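Local coordinates for protein uronate isomerase (Caulobacter crescentus, PDB 2Q01) that catalyses the isomerisation of D-glucuronate to D-fructuronate and of D-galacturonate to D-tagaturonate in the pentose and glucuronate interconversion pathway, at residues Y68-L73 with V78-L83; S124-F129 with D161-E166; Q223-W228 with L232-L237. All blocks are in the same frame, centred on the assembly; numbering follows the deposited sequence.

Interaction 1 (Y68-L73 with V78-L83)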
# COMPACT_ATOMS: atom_id res chain seq x y z
N TYR B 68 11.03 19.19 -10.03
CA TYR B 68 11.55 17.83 -9.81
C TYR B 68 13.06 17.84 -9.59
O TYR B 68 13.59 17.06 -8.78
CB TYR B 68 11.26 16.93 -11.02
CG TYR B 68 9.84 16.44 -11.14
CD1 TYR B 68 8.86 17.22 -11.76
CD2 TYR B 68 9.47 15.18 -10.66
CE1 TYR B 68 7.55 16.77 -11.88
CE2 TYR B 68 8.17 14.72 -10.78
CZ TYR B 68 7.21 15.52 -11.39
OH TYR B 68 5.92 15.07 -11.52
N LEU B 69 13.75 18.73 -10.30
CA LEU B 69 15.20 18.83 -10.24
C LEU B 69 15.69 19.60 -9.03
O LEU B 69 16.50 19.08 -8.26
CB LEU B 69 15.78 19.41 -11.54
CG LEU B 69 15.60 18.58 -12.81
CD1 LEU B 69 16.40 19.19 -13.95
CD2 LEU B 69 15.98 17.10 -12.62
N PHE B 70 15.22 20.84 -8.84
CA PHE B 70 15.72 21.63 -7.72
C PHE B 70 15.29 21.17 -6.32
O PHE B 70 15.97 21.47 -5.34
CB PHE B 70 15.63 23.16 -7.93
CG PHE B 70 14.24 23.72 -8.09
CD1 PHE B 70 13.83 24.23 -9.32
CD2 PHE B 70 13.36 23.81 -7.01
CE1 PHE B 70 12.56 24.78 -9.49
CE2 PHE B 70 12.08 24.35 -7.17
CZ PHE B 70 11.69 24.84 -8.40
N ARG B 71 14.19 20.43 -6.23
CA ARG B 71 13.83 19.74 -5.00
C ARG B 71 15.01 18.94 -4.45
O ARG B 71 15.50 19.22 -3.35
CB ARG B 71 12.63 18.82 -5.23
CG ARG B 71 11.29 19.44 -4.88
CD ARG B 71 10.15 18.47 -5.14
NE ARG B 71 10.33 17.21 -4.43
CZ ARG B 71 9.75 16.91 -3.27
NH1 ARG B 71 9.98 15.74 -2.70
NH2 ARG B 71 8.95 17.79 -2.69
N MET B 72 15.45 17.96 -5.22
CA MET B 72 16.57 17.10 -4.82
C MET B 72 17.78 17.90 -4.37
O MET B 72 18.40 17.58 -3.36
CB MET B 72 17.02 16.18 -5.96
CG MET B 72 16.48 14.76 -5.96
SD MET B 72 16.86 13.66 -4.58
CE MET B 72 18.43 14.25 -3.99
N LEU B 73 18.12 18.93 -5.15
CA LEU B 73 19.27 19.75 -4.82
C LEU B 73 19.01 20.53 -3.53
O LEU B 73 19.84 20.49 -2.63
CB LEU B 73 19.68 20.64 -6.00
CG LEU B 73 20.59 19.94 -7.01
CD1 LEU B 73 19.81 19.41 -8.19
CD2 LEU B 73 21.66 20.88 -7.51
N VAL B 78 21.61 22.72 -1.25
CA VAL B 78 21.80 23.72 -2.29
C VAL B 78 20.73 24.81 -2.18
O VAL B 78 19.56 24.50 -1.97
CB VAL B 78 21.78 23.07 -3.71
CG1 VAL B 78 22.10 24.09 -4.80
CG2 VAL B 78 22.75 21.90 -3.79
N SER B 79 21.14 26.07 -2.26
CA SER B 79 20.20 27.19 -2.27
C SER B 79 19.59 27.35 -3.66
O SER B 79 20.22 27.01 -4.66
CB SER B 79 20.88 28.48 -1.82
OG SER B 79 21.92 28.86 -2.70
N LEU B 80 18.37 27.88 -3.71
CA LEU B 80 17.66 28.09 -4.98
C LEU B 80 18.22 29.27 -5.78
O LEU B 80 18.01 29.35 -6.99
CB LEU B 80 16.15 28.27 -4.75
CG LEU B 80 15.35 27.15 -4.10
CD1 LEU B 80 15.13 27.47 -2.65
CD2 LEU B 80 14.02 26.97 -4.80
N ASP B 81 18.90 30.18 -5.08
CA ASP B 81 19.58 31.31 -5.71
C ASP B 81 20.77 30.83 -6.53
O ASP B 81 21.07 31.38 -7.59
CB ASP B 81 20.04 32.33 -4.66
CG ASP B 81 18.88 32.97 -3.91
OD1 ASP B 81 18.93 33.00 -2.66
OD2 ASP B 81 17.92 33.44 -4.56
N ALA B 82 21.43 29.78 -6.02
CA ALA B 82 22.56 29.14 -6.70
C ALA B 82 22.16 28.50 -8.03
O ALA B 82 23.00 28.37 -8.93
CB ALA B 82 23.23 28.11 -5.80
N LEU B 83 20.89 28.13 -8.16
CA LEU B 83 20.36 27.47 -9.35
C LEU B 83 19.48 28.39 -10.21
O LEU B 83 18.77 27.91 -11.10
CB LEU B 83 19.57 26.22 -8.97
CG LEU B 83 20.31 25.14 -8.18
CD1 LEU B 83 19.31 24.21 -7.52
CD2 LEU B 83 21.30 24.36 -9.06
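Phe-70 has its CG between the backbone N and the carbonyl carbon (chi1 63°), and Leu-73 has its CG anti to the carbonyl carbon (chi1 -84°); these settings direct the ring toward Leu-80 and the isobutyl group toward Val-78 and Leu-83. This is a helix-loop segment of a TIM-barrel-clan protein, in which the loop after helix 67-74 folds back on that helix; the centre of the contact lies about 22 Å from the centre of the chain. Leu-83 joins the two helix residues: its CD1 lies 3.8 Å from Phe-70 CB and 3.9 Å from Leu-73 CB. The other branch, Leu-83 CD2, meets Leu-73 CD2 at 3.8 Å, the two leucines crossing at a slant. Leu-80 reaches the ring with one methyl, CD2, which is 3.9 Å from Phe-70 CD2 and approaches obliquely. All five touching residues are buried, and 271 Å² of surface is hidden between the segments. Val-102 of helix 96-105 packs on both Val-78 and Leu-83, and Phe-103 on Leu-73, so that helix covers the same apolar cluster. Arg-71 and Met-72 also reach a second subunit, Arg-71 NH1 hydrogen-bonding to Pro-373 O of that subunit. Val-78 and Leu-73 lie side by side, pointing the same way, with their CB atoms 3.9 Å apart. Beside them the chain closes on itself: Val-78 N donates to Leu-73 O over 3.2 Å at 158°, a nearly straight bond whose donor stands above the carbonyl plane.

Interaction 2 (S124-F129 with D161-E166)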
# COMPACT_ATOMS: atom_id res chain seq x y z
N SER B 124 20.63 12.44 -24.96
CA SER B 124 21.06 11.52 -26.01
C SER B 124 20.21 11.56 -27.28
O SER B 124 20.75 11.41 -28.38
CB SER B 124 21.14 10.09 -25.48
OG SER B 124 19.85 9.59 -25.18
N GLN B 125 18.90 11.74 -27.14
CA GLN B 125 18.00 11.72 -28.29
C GLN B 125 17.70 13.11 -28.88
O GLN B 125 17.58 13.25 -30.09
CB GLN B 125 16.67 11.01 -27.97
CG GLN B 125 16.81 9.63 -27.33
CD GLN B 125 17.40 8.61 -28.27
OE1 GLN B 125 18.37 7.93 -27.94
NE2 GLN B 125 16.82 8.49 -29.46
N VAL B 126 17.57 14.12 -28.02
CA VAL B 126 17.22 15.46 -28.49
C VAL B 126 18.48 16.24 -28.89
O VAL B 126 18.50 16.91 -29.92
CB VAL B 126 16.33 16.25 -27.47
CG1 VAL B 126 15.86 17.58 -28.04
CG2 VAL B 126 15.13 15.42 -27.06
N PHE B 127 19.53 16.13 -28.08
CA PHE B 127 20.77 16.88 -28.33
C PHE B 127 21.90 16.06 -28.95
O PHE B 127 22.81 16.62 -29.55
CB PHE B 127 21.27 17.55 -27.06
CG PHE B 127 20.39 18.65 -26.58
CD1 PHE B 127 19.68 18.52 -25.40
CD2 PHE B 127 20.25 19.83 -27.31
CE1 PHE B 127 18.85 19.54 -24.95
CE2 PHE B 127 19.43 20.86 -26.86
CZ PHE B 127 18.73 20.71 -25.69
N GLY B 128 21.84 14.74 -28.78
CA GLY B 128 22.85 13.86 -29.35
C GLY B 128 24.18 13.90 -28.62
O GLY B 128 25.24 13.80 -29.24
N PHE B 129 24.13 14.04 -27.29
CA PHE B 129 25.33 13.93 -26.45
C PHE B 129 25.82 12.49 -26.39
O PHE B 129 25.03 11.55 -26.50
CB PHE B 129 25.05 14.45 -25.04
CG PHE B 129 25.12 15.94 -24.91
CD1 PHE B 129 23.96 16.69 -24.88
CD2 PHE B 129 26.35 16.59 -24.82
CE1 PHE B 129 24.01 18.08 -24.76
CE2 PHE B 129 26.41 17.97 -24.70
CZ PHE B 129 25.24 18.72 -24.67
N ASP B 161 6.85 19.87 -34.04
CA ASP B 161 6.70 19.04 -35.23
C ASP B 161 7.64 17.84 -35.24
O ASP B 161 7.25 16.74 -35.62
CB ASP B 161 6.88 19.89 -36.49
CG ASP B 161 5.92 21.06 -36.54
OD1 ASP B 161 6.25 22.08 -37.19
OD2 ASP B 161 4.84 20.97 -35.91
N ARG B 162 8.88 18.06 -34.81
CA ARG B 162 9.88 17.01 -34.71
C ARG B 162 9.50 15.94 -33.69
O ARG B 162 9.80 14.76 -33.87
CB ARG B 162 11.25 17.59 -34.35
CG ARG B 162 12.41 16.66 -34.70
CD ARG B 162 13.40 16.53 -33.56
NE ARG B 162 14.22 17.73 -33.40
CZ ARG B 162 15.39 17.76 -32.77
NH1 ARG B 162 15.90 16.66 -32.24
NH2 ARG B 162 16.04 18.91 -32.68
N PHE B 163 8.84 16.37 -32.61
CA PHE B 163 8.42 15.46 -31.54
C PHE B 163 7.19 14.64 -31.91
O PHE B 163 6.86 13.66 -31.23
CB PHE B 163 8.16 16.23 -30.24
CG PHE B 163 9.41 16.76 -29.56
CD1 PHE B 163 10.67 16.24 -29.86
CD2 PHE B 163 9.31 17.74 -28.58
CE1 PHE B 163 11.81 16.73 -29.22
CE2 PHE B 163 10.44 18.23 -27.93
CZ PHE B 163 11.69 17.72 -28.25
N ASN B 164 6.53 15.04 -33.00
CA ASN B 164 5.33 14.38 -33.52
C ASN B 164 4.18 14.49 -32.53
O ASN B 164 3.48 13.52 -32.24
CB ASN B 164 5.61 12.93 -33.95
CG ASN B 164 4.57 12.37 -34.91
OD1 ASN B 164 4.42 11.16 -35.04
ND2 ASN B 164 3.84 13.26 -35.59
N ILE B 165 3.99 15.69 -32.00
CA ILE B 165 2.89 15.94 -31.08
C ILE B 165 1.65 16.20 -31.91
O ILE B 165 1.63 17.08 -32.77
CB ILE B 165 3.20 17.09 -30.10
CG1 ILE B 165 4.47 16.76 -29.30
CG2 ILE B 165 2.00 17.33 -29.16
CD1 ILE B 165 5.15 17.95 -28.65
N GLU B 166 0.62 15.40 -31.65
CA GLU B 166 -0.65 15.57 -32.32
C GLU B 166 -1.50 16.61 -31.60
O GLU B 166 -2.00 17.54 -32.23
CB GLU B 166 -1.38 14.23 -32.39
CG GLU B 166 -2.68 14.31 -33.17
CD GLU B 166 -3.04 13.00 -33.81
OE1 GLU B 166 -4.16 12.52 -33.54
OE2 GLU B 166 -2.23 12.45 -34.59
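Val-126 meets Phe-163 where the last turn of helix 114-126 faces the exit of helix 156-162, in the stretch that leads into strand 165-169, the middle strand of a three-stranded parallel sheet of this TIM-barrel-clan enzyme. A Schellman motif, with positive phi at Asn-164 (64°) and two bonds back into the last turn, ends the second helix and turns the chain toward the strand. Asn-164 N also bonds to Asp-161 O at 3.2 Å. The backbones remain well apart, with 9.3 Å between the CA atoms of Val-126 and Phe-163, so side chains must span the gap. In the buried part both valine methyls engage the ring: CG2 of Val-126 is 4.2 Å from CE1 of Phe-163, and CG1 of Val-126 is also 4.2 Å from CZ of Phe-163. The two side chains cross at about a right angle, and two neighbouring ring carbons thus share the valine fork. This is the more enclosed part, though at these separations it is not tight, and the whole contact hides only 135 Å². The solvent side is polar and looser. Arg-162, exposed, starts with CG anti to the backbone N (chi1 -160°), then bends at chi2 and chi3, which brings NH1 to the end of the opposing helix. Its guanidinium also makes a cation-pi contact with Phe-154, whose ring meets that of Phe-127, so Phe-154 touches a side chain of each segment. The carbonyl oxygen of Gln-125 lies near the guanidinium plane, 4.4 Å from Arg-162 NH1, too far for a bond. The one bond across the gap is weak: Arg-162 NH1 donates to Val-126 O over a long 3.5 Å, though fairly straight at 161°.

Interaction 3 (Q223-W228 with L232-L237)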
# COMPACT_ATOMS: atom_id res chain seq x y z
N GLN B 223 -19.33 40.02 -15.95
CA GLN B 223 -20.43 39.63 -15.06
C GLN B 223 -20.23 40.11 -13.62
O GLN B 223 -19.10 40.36 -13.20
CB GLN B 223 -20.59 38.11 -15.05
CG GLN B 223 -21.06 37.51 -16.36
CD GLN B 223 -22.51 37.81 -16.67
OE1 GLN B 223 -23.40 37.56 -15.85
NE2 GLN B 223 -22.76 38.35 -17.85
N ASP B 224 -21.34 40.24 -12.89
CA ASP B 224 -21.30 40.48 -11.45
C ASP B 224 -20.91 39.17 -10.78
O ASP B 224 -21.73 38.30 -10.53
CB ASP B 224 -22.63 41.03 -10.92
CG ASP B 224 -22.56 41.41 -9.43
OD1 ASP B 224 -21.45 41.65 -8.91
OD2 ASP B 224 -23.63 41.48 -8.79
N VAL B 225 -19.62 39.08 -10.48
CA VAL B 225 -18.98 37.85 -10.05
C VAL B 225 -19.15 37.59 -8.54
O VAL B 225 -19.03 36.45 -8.07
CB VAL B 225 -17.51 37.87 -10.55
CG1 VAL B 225 -16.51 37.60 -9.47
CG2 VAL B 225 -17.37 36.95 -11.72
N TYR B 226 -19.48 38.64 -7.80
CA TYR B 226 -19.70 38.57 -6.36
C TYR B 226 -21.18 38.36 -6.01
O TYR B 226 -21.61 38.65 -4.90
CB TYR B 226 -19.14 39.82 -5.67
CG TYR B 226 -17.70 40.15 -6.04
CD1 TYR B 226 -16.64 39.50 -5.42
CD2 TYR B 226 -17.41 41.12 -7.00
CE1 TYR B 226 -15.32 39.81 -5.75
CE2 TYR B 226 -16.10 41.43 -7.34
CZ TYR B 226 -15.06 40.77 -6.71
OH TYR B 226 -13.76 41.08 -7.05
N SER B 227 -21.95 37.85 -6.97
CA SER B 227 -23.35 37.47 -6.78
C SER B 227 -23.59 36.13 -7.47
O SER B 227 -23.11 35.92 -8.59
CB SER B 227 -24.28 38.56 -7.32
OG SER B 227 -25.59 38.06 -7.54
N TRP B 228 -24.33 35.25 -6.81
CA TRP B 228 -24.34 33.81 -7.11
C TRP B 228 -24.71 33.38 -8.53
O TRP B 228 -23.91 32.74 -9.21
CB TRP B 228 -25.18 33.05 -6.08
CG TRP B 228 -25.32 31.57 -6.32
CD1 TRP B 228 -26.48 30.88 -6.53
CD2 TRP B 228 -24.27 30.59 -6.36
NE1 TRP B 228 -26.22 29.54 -6.70
CE2 TRP B 228 -24.87 29.34 -6.60
CE3 TRP B 228 -22.87 30.66 -6.23
CZ2 TRP B 228 -24.13 28.16 -6.70
CZ3 TRP B 228 -22.14 29.48 -6.33
CH2 TRP B 228 -22.77 28.25 -6.56
N LEU B 232 -22.13 31.97 -11.54
CA LEU B 232 -22.36 30.77 -12.32
C LEU B 232 -22.44 31.05 -13.82
O LEU B 232 -21.93 30.27 -14.62
CB LEU B 232 -23.61 30.04 -11.84
CG LEU B 232 -23.55 29.38 -10.46
CD1 LEU B 232 -24.80 28.56 -10.24
CD2 LEU B 232 -22.30 28.51 -10.33
N GLU B 233 -23.07 32.17 -14.19
CA GLU B 233 -23.09 32.62 -15.58
C GLU B 233 -21.70 32.97 -16.10
O GLU B 233 -21.39 32.74 -17.26
CB GLU B 233 -24.02 33.82 -15.78
CG GLU B 233 -25.33 33.46 -16.48
CD GLU B 233 -25.13 32.83 -17.85
OE1 GLU B 233 -24.40 33.42 -18.68
OE2 GLU B 233 -25.70 31.75 -18.09
N ALA B 234 -20.87 33.54 -15.22
CA ALA B 234 -19.49 33.87 -15.55
C ALA B 234 -18.65 32.62 -15.81
O ALA B 234 -17.74 32.66 -16.63
CB ALA B 234 -18.88 34.70 -14.45
N HIS B 235 -18.96 31.53 -15.11
CA HIS B 235 -18.29 30.25 -15.34
C HIS B 235 -18.71 29.61 -16.65
O HIS B 235 -17.88 29.01 -17.34
CB HIS B 235 -18.58 29.28 -14.20
CG HIS B 235 -17.62 29.38 -13.05
ND1 HIS B 235 -16.29 29.05 -13.17
CD2 HIS B 235 -17.81 29.72 -11.76
CE1 HIS B 235 -15.69 29.21 -12.00
NE2 HIS B 235 -16.60 29.61 -11.13
N ARG B 236 -19.99 29.73 -16.99
CA ARG B 236 -20.52 29.19 -18.23
C ARG B 236 -19.95 29.90 -19.45
O ARG B 236 -19.55 29.25 -20.42
CB ARG B 236 -22.05 29.27 -18.25
CG ARG B 236 -22.73 28.25 -17.37
CD ARG B 236 -24.24 28.27 -17.58
NE ARG B 236 -24.93 27.88 -16.35
CZ ARG B 236 -25.51 28.74 -15.50
NH1 ARG B 236 -25.51 30.04 -15.75
NH2 ARG B 236 -26.10 28.28 -14.41
N LEU B 237 -19.90 31.23 -19.38
CA LEU B 237 -19.35 32.05 -20.45
C LEU B 237 -17.85 31.83 -20.66
O LEU B 237 -17.37 31.84 -21.79
CB LEU B 237 -19.64 33.54 -20.21
CG LEU B 237 -21.08 34.05 -20.29
CD1 LEU B 237 -21.10 35.55 -20.11
CD2 LEU B 237 -21.78 33.65 -21.60
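Trp-228 and Leu-232 stand one turn apart at the start of helix 228-244, after a type I turn from Asp-224 to Ser-227. The indole CG lies anti to the backbone N (chi1 178°), which turns one face of the ring toward Leu-232. The leucine lies over that face: its CG is 4.0 Å from the centroid of the Trp-228 six-membered ring and 10° off the normal, a CH-pi contact, and Leu-232 CD1 touches Trp-228 CZ2 at 3.6 Å. Beneath them Leu-232 N donates to Trp-228 O at 3.0 Å, an ordinary helical bond. With the indole cut back to an alanine, the Leu-232 methyls would probably lose the face they rest on, and a gap is likely to open toward Phe-287 and Met-291. At the other end of the 223-228 loop, Gln-223 CB lies 3.9 Å from Ala-234 CB; beyond it the chain bends at chi2 (-72°), which puts OE1 3.8 Å from Glu-233 CB and NE2 4.0 Å from Leu-237 CD1. Val-225 CG2 completes the apolar patch, 3.8 Å from Ala-234 CB. Helix 210-221 backs this patch through Phe-217, whereas helices 264-276 and 281-302 pack on the Trp-228 indole.

The three contacts follow one another along the chain, each closing before the next opens, and none touches another. Interactions 1 and 2 have centres 26 Å apart, with nearest atoms about 11 Å apart; Leu-69 packing on Leu-119 joins helix 67-74 to helix 114-126, giving them an indirect connection. Interaction 3 lies 41 Å from interaction 1 and 43 Å from interaction 2, centre to centre, and on the opposite side of the chain's centre from interaction 2. Interaction 2 leads into strand 165-169 of the three-stranded parallel sheet, whereas helix 228-244 of interaction 3 precedes strand 249-252, at one margin of the four-stranded sheet. The contacts thus lie in separate regions of one fold, each joining nearby helices or loops locally.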